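PDB 3MPP: botulinum neurotoxin type G from Clostridium botulinum, which binds to the surface of host nerve cells through its receptor-binding domain, so that its protease light chain can be moved into the cytosol. Local coordinates for residues S6-L14 / F32-F40; L42-H53 / S179-I187. The protein carries 4 engineered substitutions. One frame throughout, in Å; residues are numbered along the deposited sequence.

Interaction 1: residues S6-L14 / F32-F40; sequences SLSYRGGRL and FNDIGNGQF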
loop_
_atom_site.group_PDB
_atom_site.type_symbol
_atom_site.label_atom_id
_atom_site.label_comp_id
_atom_site.label_asym_id
_atom_site.label_seq_id
_atom_site.Cartn_x
_atom_site.Cartn_y
_atom_site.Cartn_z
ATOM N N SER A 6 0.700 21.388 6.741
ATOM C CA SER A 6 0.895 20.269 5.820
ATOM C C SER A 6 2.380 20.067 5.565
ATOM O O SER A 6 3.074 20.983 5.119
ATOM C CB SER A 6 0.160 20.510 4.501
ATOM O OG SER A 6 0.778 21.531 3.743
ATOM N N LEU A 7 2.875 18.873 5.862
ATOM C CA LEU A 7 4.290 18.594 5.673
ATOM C C LEU A 7 4.536 18.120 4.246
ATOM O O LEU A 7 3.868 17.213 3.753
ATOM C CB LEU A 7 4.795 17.555 6.678
ATOM C CG LEU A 7 4.752 17.966 8.160
ATOM C CD1 LEU A 7 5.464 16.951 9.060
ATOM C CD2 LEU A 7 5.352 19.342 8.339
ATOM N N SER A 8 5.493 18.753 3.583
ATOM C CA SER A 8 5.934 18.292 2.278
ATOM C C SER A 8 7.446 18.300 2.252
ATOM O O SER A 8 8.084 19.178 2.832
ATOM C CB SER A 8 5.392 19.183 1.164
ATOM O OG SER A 8 3.979 19.200 1.173
ATOM N N TYR A 9 8.014 17.303 1.590
ATOM C CA TYR A 9 9.446 17.236 1.373
ATOM C C TYR A 9 9.725 17.721 -0.044
ATOM O O TYR A 9 9.643 16.950 -1.000
ATOM C CB TYR A 9 9.937 15.802 1.564
ATOM C CG TYR A 9 11.437 15.668 1.525
ATOM C CD1 TYR A 9 12.069 15.035 0.461
ATOM C CD2 TYR A 9 12.227 16.179 2.553
ATOM C CE1 TYR A 9 13.443 14.912 0.419
ATOM C CE2 TYR A 9 13.602 16.058 2.521
ATOM C CZ TYR A 9 14.204 15.428 1.452
ATOM O OH TYR A 9 15.573 15.307 1.415
ATOM N N ARG A 10 10.052 19.004 -0.168
ATOM C CA ARG A 10 10.275 19.632 -1.469
ATOM C C ARG A 10 11.745 19.981 -1.680
ATOM O O ARG A 10 12.314 20.764 -0.924
ATOM C CB ARG A 10 9.436 20.909 -1.587
ATOM C CG ARG A 10 7.940 20.712 -1.387
ATOM C CD ARG A 10 7.233 20.385 -2.693
ATOM N NE ARG A 10 5.788 20.251 -2.515
ATOM C CZ ARG A 10 4.955 21.276 -2.363
ATOM N NH1 ARG A 10 5.421 22.518 -2.360
ATOM N NH2 ARG A 10 3.655 21.059 -2.208
ATOM N N GLY A 11 12.353 19.400 -2.710
ATOM C CA GLY A 11 13.714 19.747 -3.083
ATOM C C GLY A 11 14.741 19.700 -1.968
ATOM O O GLY A 11 15.450 20.676 -1.724
ATOM N N GLY A 12 14.823 18.561 -1.286
ATOM C CA GLY A 12 15.844 18.353 -0.277
ATOM C C GLY A 12 15.470 18.851 1.102
ATOM O O GLY A 12 16.194 18.610 2.065
ATOM N N ARG A 13 14.341 19.540 1.211
ATOM C CA ARG A 13 13.937 20.094 2.496
ATOM C C ARG A 13 12.495 19.760 2.884
ATOM O O ARG A 13 11.610 19.687 2.034
ATOM C CB ARG A 13 14.158 21.612 2.517
ATOM C CG ARG A 13 13.383 22.375 1.454
ATOM C CD ARG A 13 13.498 23.881 1.659
ATOM N NE ARG A 13 14.817 24.398 1.302
ATOM C CZ ARG A 13 15.095 25.013 0.156
ATOM N NH1 ARG A 13 14.143 25.192 -0.750
ATOM N NH2 ARG A 13 16.323 25.455 -0.085
ATOM N N LEU A 14 12.280 19.545 4.178
ATOM C CA LEU A 14 10.944 19.389 4.734
ATOM C C LEU A 14 10.354 20.760 5.054
ATOM O O LEU A 14 10.901 21.508 5.867
ATOM C CB LEU A 14 11.000 18.554 6.011
ATOM C CG LEU A 14 9.663 18.177 6.656
ATOM C CD1 LEU A 14 8.855 17.281 5.742
ATOM C CD2 LEU A 14 9.905 17.482 7.969
ATOM N N PHE A 32 14.447 10.269 4.324
ATOM C CA PHE A 32 13.457 10.888 3.468
ATOM C C PHE A 32 13.568 10.276 2.088
ATOM O O PHE A 32 14.622 9.780 1.703
ATOM C CB PHE A 32 13.711 12.393 3.336
ATOM C CG PHE A 32 13.450 13.180 4.593
ATOM C CD1 PHE A 32 12.167 13.578 4.918
ATOM C CD2 PHE A 32 14.498 13.551 5.427
ATOM C CE1 PHE A 32 11.921 14.311 6.063
ATOM C CE2 PHE A 32 14.267 14.294 6.570
ATOM C CZ PHE A 32 12.976 14.674 6.893
ATOM N N ASN A 33 12.470 10.306 1.348
ATOM C CA ASN A 33 12.535 10.144 -0.095
ATOM C C ASN A 33 11.589 11.150 -0.733
ATOM O O ASN A 33 10.716 11.695 -0.056
ATOM C CB ASN A 33 12.238 8.701 -0.523
ATOM C CG ASN A 33 10.808 8.288 -0.261
ATOM O OD1 ASN A 33 9.871 9.009 -0.590
ATOM N ND2 ASN A 33 10.634 7.110 0.330
ATOM N N ASP A 34 11.770 11.415 -2.023
ATOM C CA ASP A 34 10.954 12.412 -2.704
ATOM C C ASP A 34 9.796 11.823 -3.516
ATOM O O ASP A 34 9.316 12.453 -4.459
ATOM C CB ASP A 34 11.833 13.293 -3.602
ATOM C CG ASP A 34 12.814 12.482 -4.441
ATOM O OD1 ASP A 34 12.440 11.393 -4.925
ATOM O OD2 ASP A 34 13.964 12.938 -4.620
ATOM N N ILE A 35 9.347 10.622 -3.161
ATOM C CA ILE A 35 8.175 10.042 -3.820
ATOM C C ILE A 35 6.951 10.859 -3.439
ATOM O O ILE A 35 6.727 11.113 -2.263
ATOM C CB ILE A 35 7.937 8.588 -3.388
ATOM C CG1 ILE A 35 9.147 7.717 -3.747
ATOM C CG2 ILE A 35 6.655 8.055 -4.029
ATOM C CD1 ILE A 35 9.115 6.319 -3.104
ATOM N N GLY A 36 6.155 11.279 -4.416
ATOM C CA GLY A 36 5.034 12.143 -4.099
ATOM C C GLY A 36 5.575 13.440 -3.519
ATOM O O GLY A 36 6.315 14.143 -4.190
ATOM N N ASN A 37 5.256 13.762 -2.273
ATOM C CA ASN A 37 5.787 15.011 -1.737
ATOM C C ASN A 37 6.044 15.155 -0.240
ATOM O O ASN A 37 5.552 16.109 0.352
ATOM C CB ASN A 37 4.887 16.170 -2.172
ATOM C CG ASN A 37 3.520 16.114 -1.521
ATOM O OD1 ASN A 37 2.876 17.142 -1.307
ATOM N ND2 ASN A 37 3.075 14.907 -1.190
ATOM N N GLY A 38 6.797 14.264 0.398
ATOM C CA GLY A 38 7.264 12.994 -0.122
ATOM C C GLY A 38 7.019 12.001 1.020
ATOM O O GLY A 38 5.894 11.886 1.492
ATOM N N GLN A 39 8.046 11.290 1.481
ATOM C CA GLN A 39 7.859 10.314 2.562
ATOM C C GLN A 39 8.976 10.386 3.582
ATOM O O GLN A 39 10.110 10.648 3.215
ATOM C CB GLN A 39 7.807 8.889 2.000
ATOM C CG GLN A 39 6.820 8.700 0.849
ATOM C CD GLN A 39 6.850 7.267 0.303
ATOM O OE1 GLN A 39 7.698 6.447 0.695
ATOM N NE2 GLN A 39 5.927 6.962 -0.601
ATOM N N PHE A 40 8.671 10.144 4.861
ATOM C CA PHE A 40 9.745 10.030 5.851
ATOM C C PHE A 40 9.635 8.821 6.771
ATOM O O PHE A 40 8.547 8.348 7.076
ATOM C CB PHE A 40 9.967 11.330 6.667
ATOM C CG PHE A 40 8.841 11.691 7.592
ATOM C CD1 PHE A 40 8.776 11.158 8.874
ATOM C CD2 PHE A 40 7.874 12.610 7.202
ATOM C CE1 PHE A 40 7.754 11.510 9.744
ATOM C CE2 PHE A 40 6.839 12.962 8.063
ATOM C CZ PHE A 40 6.784 12.414 9.347
HETATM O O HOH W 1 6.100 14.584 3.225
#
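Tyr9 N donates to Asn37 O at 3.0 Å, the one backbone hydrogen bond joining the hairpin of 6-14 to that of 32-40. It is bent, with 145° at the hydrogen, and the donor stands above the carbonyl plane. The acceptor carbonyl belongs to the cis peptide between Asn37 and Gly38. Its oxygen also takes a CA-H...O contact from Ser8 CA at 2.9 Å. Water 1 accepts from Gly38 N and donates weakly to Leu7 O, which gives a second, solvent-mediated link.

The main side-chain contact is Tyr9 on Phe32. The ring planes lie 4° apart, but they are slid, and their centroids are 4.6 Å apart. CB of Phe32 therefore sits over the Tyr9 face, 3.8 Å from its centroid, in a CH-pi contact. Tyr9 CE2 in turn covers the rim of the Phe32 face. The Tyr9 CG is anti to the backbone N (chi1 -173°), which carries the ring across to the other hairpin. Asp34 CA meets the Tyr9 ring at its edge. Leu14 CD2 reaches Phe32 CE1 at 4.2 Å.

Asn37 closes the polar side. Its OD1 is 3.4 Å from Ser8 OG, at best a weak bond; the buried Ser8 OG is also hydrogen-bonded to Ser17 OG. Asn37 ND2 is held by Asp200. Within the second hairpin Asn33 OD1 accepts from Ile35 N, an Asx turn, and Asn33 ND2 donates to Gln39 OE1. With a single bent backbone bond, cohesion here depends largely on the slid, near-parallel rings and apolar carbons.

Interaction 2: residues L42-H53 / S179-I187; sequences LNNSENSNITAH and SNDIDFKLI
Phe184 turns the edge of its ring to Ile50 O, which lies in the ring plane 3.6 Å from CD2; Phe201 meets the same ring edge-to-face. The His53 ring carries Thr51 CG2 over one face. It stands almost perpendicular (88°) to the Asp181 carboxylate. His53 ND1 and Asp181 OD1 are 2.9 Å apart, but the angle is too poor for a hydrogen bond, and the histidine is poorly ordered.

Thr51 OG1 donates to Asp183 OD1 at 2.9 Å, approaching from above the carboxylate plane. Thr51 has OG1 beside its backbone N (chi1 -65°), which sets it alongside Asp183. Ile50 with Phe184 and Ala52 with Ile182 are hydrogen-bonded pairs. The shortest of the four backbone bonds runs from Phe184 N to Ile50 O, 2.7 Å.

On the N-terminal side of Asn49 the direct ladder ends. Water 2 accepts from Leu186 N and lies within bonding distance of Asn43 O and Ser48 O. Leu42 CB packs on Leu186 CD1 at 3.6 Å. The extended Lys185 chain runs past Asn49 CB to Glu46 CA.

Strands 50-53 and 181-187, far apart in sequence, are thus antiparallel neighbours in a seven-stranded sheet of the lectin-like jelly roll that forms the N-terminal half of the receptor-binding domain.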
loop_
_atom_site.group_PDB
_atom_site.type_symbol
_atom_site.label_atom_id
_atom_site.label_comp_id
_atom_site.label_asym_id
_atom_site.label_seq_id
_atom_site.Cartn_x
_atom_site.Cartn_y
_atom_site.Cartn_z
ATOM N N LEU A 42 10.707 7.217 10.462
ATOM C CA LEU A 42 11.178 7.344 11.843
ATOM C C LEU A 42 11.754 6.019 12.317
ATOM O O LEU A 42 11.071 4.997 12.288
ATOM C CB LEU A 42 10.022 7.748 12.758
ATOM C CG LEU A 42 9.275 9.043 12.414
ATOM C CD1 LEU A 42 8.096 9.251 13.343
ATOM C CD2 LEU A 42 10.231 10.234 12.480
ATOM N N ASN A 43 13.012 6.052 12.751
ATOM C CA ASN A 43 13.690 4.908 13.355
ATOM C C ASN A 43 13.593 5.020 14.873
ATOM O O ASN A 43 13.110 6.030 15.393
ATOM C CB ASN A 43 15.168 4.883 12.933
ATOM C CG ASN A 43 15.352 4.773 11.416
ATOM O OD1 ASN A 43 16.069 5.568 10.794
ATOM N ND2 ASN A 43 14.703 3.793 10.821
ATOM N N ASN A 44 14.053 3.995 15.589
ATOM C CA ASN A 44 13.916 3.996 17.037
ATOM C C ASN A 44 15.130 4.613 17.719
ATOM O O ASN A 44 15.948 3.910 18.303
ATOM C CB ASN A 44 13.661 2.590 17.590
ATOM C CG ASN A 44 13.167 2.628 19.034
ATOM O OD1 ASN A 44 13.013 3.707 19.613
ATOM N ND2 ASN A 44 12.920 1.462 19.617
ATOM N N SER A 45 15.234 5.932 17.627
ATOM C CA SER A 45 16.344 6.669 18.217
ATOM C C SER A 45 15.910 8.098 18.522
ATOM O O SER A 45 15.051 8.657 17.826
ATOM C CB SER A 45 17.542 6.677 17.257
ATOM O OG SER A 45 18.387 7.796 17.476
ATOM N N GLU A 46 16.512 8.694 19.539
ATOM C CA GLU A 46 16.219 10.078 19.882
ATOM C C GLU A 46 16.599 11.011 18.742
ATOM O O GLU A 46 16.060 12.107 18.629
ATOM C CB GLU A 46 16.981 10.486 21.144
ATOM C CG GLU A 46 16.474 9.792 22.374
ATOM C CD GLU A 46 17.139 10.297 23.640
ATOM O OE1 GLU A 46 18.105 11.092 23.547
ATOM O OE2 GLU A 46 16.686 9.881 24.722
ATOM N N ASN A 47 17.532 10.584 17.897
ATOM C CA ASN A 47 17.952 11.434 16.781
ATOM C C ASN A 47 17.109 11.275 15.535
ATOM O O ASN A 47 17.317 11.959 14.519
ATOM C CB ASN A 47 19.432 11.250 16.495
ATOM C CG ASN A 47 20.292 11.955 17.529
ATOM O OD1 ASN A 47 20.179 13.172 17.709
ATOM N ND2 ASN A 47 21.123 11.198 18.237
ATOM N N SER A 48 16.136 10.379 15.623
ATOM C CA SER A 48 15.201 10.174 14.529
ATOM C C SER A 48 13.919 10.906 14.886
ATOM O O SER A 48 12.972 10.313 15.412
ATOM C CB SER A 48 14.904 8.683 14.331
ATOM O OG SER A 48 14.186 8.495 13.112
ATOM N N ASN A 49 13.894 12.205 14.638
ATOM C CA ASN A 49 12.749 12.996 15.052
ATOM C C ASN A 49 12.522 14.198 14.149
ATOM O O ASN A 49 13.439 14.671 13.480
ATOM C CB ASN A 49 12.923 13.461 16.492
ATOM C CG ASN A 49 13.945 14.577 16.614
ATOM O OD1 ASN A 49 15.151 14.335 16.590
ATOM N ND2 ASN A 49 13.464 15.811 16.723
ATOM N N ILE A 50 11.282 14.671 14.135
ATOM C CA ILE A 50 10.914 15.904 13.458
ATOM C C ILE A 50 10.028 16.667 14.408
ATOM O O ILE A 50 9.114 16.093 15.007
ATOM C CB ILE A 50 10.088 15.639 12.193
ATOM C CG1 ILE A 50 10.893 14.824 11.177
ATOM C CG2 ILE A 50 9.595 16.958 11.574
ATOM C CD1 ILE A 50 10.074 14.385 9.982
ATOM N N THR A 51 10.305 17.953 14.566
ATOM C CA THR A 51 9.416 18.821 15.318
ATOM C C THR A 51 8.853 19.876 14.371
ATOM O O THR A 51 9.598 20.547 13.655
ATOM C CB THR A 51 10.133 19.499 16.506
ATOM O OG1 THR A 51 10.538 18.505 17.456
ATOM C CG2 THR A 51 9.206 20.480 17.198
ATOM N N ALA A 52 7.533 19.986 14.334
ATOM C CA ALA A 52 6.898 21.094 13.633
ATOM C C ALA A 52 6.664 22.209 14.641
ATOM O O ALA A 52 5.871 22.057 15.570
ATOM C CB ALA A 52 5.592 20.656 13.003
ATOM N N HIS A 53 7.392 23.308 14.483
ATOM C CA HIS A 53 7.223 24.470 15.351
ATOM C C HIS A 53 6.240 25.432 14.699
ATOM O O HIS A 53 6.539 26.038 13.668
ATOM C CB HIS A 53 8.557 25.179 15.604
ATOM C CG HIS A 53 9.520 24.395 16.443
ATOM N ND1 HIS A 53 9.560 24.488 17.818
ATOM C CD2 HIS A 53 10.496 23.519 16.099
ATOM C CE1 HIS A 53 10.510 23.699 18.286
ATOM N NE2 HIS A 53 11.094 23.100 17.263
ATOM N N SER A 179 -0.623 22.493 22.122
ATOM C CA SER A 179 0.806 22.781 22.061
ATOM C C SER A 179 1.215 23.408 20.726
ATOM O O SER A 179 0.587 23.168 19.694
ATOM C CB SER A 179 1.617 21.513 22.323
ATOM O OG SER A 179 3.005 21.795 22.363
ATOM N N ASN A 180 2.269 24.218 20.765
ATOM C CA ASN A 180 2.824 24.829 19.562
ATOM C C ASN A 180 3.687 23.850 18.776
ATOM O O ASN A 180 3.966 24.061 17.594
ATOM C CB ASN A 180 3.658 26.060 19.922
ATOM C CG ASN A 180 2.826 27.178 20.512
ATOM O OD1 ASN A 180 1.754 27.506 20.003
ATOM N ND2 ASN A 180 3.320 27.775 21.590
ATOM N N ASP A 181 4.119 22.783 19.439
ATOM C CA ASP A 181 4.975 21.793 18.795
ATOM C C ASP A 181 4.255 20.488 18.499
ATOM O O ASP A 181 3.485 19.984 19.323
ATOM C CB ASP A 181 6.197 21.499 19.665
ATOM C CG ASP A 181 7.205 22.625 19.652
ATOM O OD1 ASP A 181 7.059 23.540 18.815
ATOM O OD2 ASP A 181 8.143 22.590 20.475
ATOM N N ILE A 182 4.508 19.944 17.314
ATOM C CA ILE A 182 4.117 18.576 17.023
ATOM C C ILE A 182 5.387 17.763 16.852
ATOM O O ILE A 182 6.208 18.059 15.981
ATOM C CB ILE A 182 3.251 18.475 15.761
ATOM C CG1 ILE A 182 1.945 19.253 15.967
ATOM C CG2 ILE A 182 2.986 16.993 15.412
ATOM C CD1 ILE A 182 1.068 19.346 14.744
ATOM N N ASP A 183 5.559 16.751 17.699
ATOM C CA ASP A 183 6.746 15.907 17.638
ATOM C C ASP A 183 6.462 14.597 16.925
ATOM O O ASP A 183 5.577 13.838 17.326
ATOM C CB ASP A 183 7.270 15.589 19.030
ATOM C CG ASP A 183 8.004 16.757 19.663
ATOM O OD1 ASP A 183 8.149 17.811 19.004
ATOM O OD2 ASP A 183 8.433 16.610 20.827
ATOM N N PHE A 184 7.243 14.335 15.883
ATOM C CA PHE A 184 7.213 13.053 15.189
ATOM C C PHE A 184 8.412 12.266 15.672
ATOM O O PHE A 184 9.568 12.647 15.412
ATOM C CB PHE A 184 7.272 13.269 13.684
ATOM C CG PHE A 184 6.115 14.060 13.149
ATOM C CD1 PHE A 184 5.080 13.431 12.480
ATOM C CD2 PHE A 184 6.057 15.432 13.327
ATOM C CE1 PHE A 184 4.008 14.158 11.985
ATOM C CE2 PHE A 184 4.984 16.173 12.834
ATOM C CZ PHE A 184 3.959 15.531 12.166
ATOM N N LYS A 185 8.142 11.188 16.404
ATOM C CA LYS A 185 9.194 10.476 17.118
ATOM C C LYS A 185 8.619 9.251 17.815
ATOM O O LYS A 185 7.513 9.302 18.330
ATOM C CB LYS A 185 9.793 11.423 18.169
ATOM C CG LYS A 185 10.948 10.876 18.954
ATOM C CD LYS A 185 11.354 11.871 20.041
ATOM C CE LYS A 185 12.677 11.487 20.688
ATOM N NZ LYS A 185 13.232 12.609 21.498
ATOM N N LEU A 186 9.367 8.151 17.825
ATOM C CA LEU A 186 8.963 6.962 18.572
ATOM C C LEU A 186 9.225 7.162 20.059
ATOM O O LEU A 186 10.363 7.381 20.455
ATOM C CB LEU A 186 9.726 5.724 18.089
ATOM C CG LEU A 186 9.190 4.980 16.850
ATOM C CD1 LEU A 186 8.916 5.913 15.672
ATOM C CD2 LEU A 186 10.167 3.865 16.442
ATOM N N ILE A 187 8.175 7.081 20.876
ATOM C CA ILE A 187 8.327 7.178 22.331
ATOM C C ILE A 187 7.910 5.882 23.010
ATOM O O ILE A 187 6.790 5.406 22.797
ATOM C CB ILE A 187 7.455 8.313 22.931
ATOM C CG1 ILE A 187 7.598 9.615 22.127
ATOM C CG2 ILE A 187 7.791 8.523 24.417
ATOM C CD1 ILE A 187 9.012 10.136 22.041
HETATM O O HOH W 2 12.080 8.205 16.713
HETATM O O HOH W 3 11.129 4.644 21.474
HETATM O O HOH W 4 12.777 8.217 19.782
#

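Overall arrangement
Both interactions lie in the N-terminal subdomain, away from the ganglioside-binding motif, and share strand 39-43. Interaction 1 brings together two hairpins near in sequence, and much of it is loop. Interaction 2 joins distant parts of the chain, with a regular antiparallel ladder at one end and a water-bridged loop at the other. Leu7 and Phe40 of interaction 1 and Ile50, Ala52 and Phe184 of interaction 2 are buried. They meet in one core, where Phe40 CD1 is 3.7 Å from Ile50 CD1 and Leu7 CD1 touches Phe184 CZ. The outer sides differ: the Asn37 amide with Arg10 and Asp34 in interaction 1, carboxylates, threonine and histidine in interaction 2.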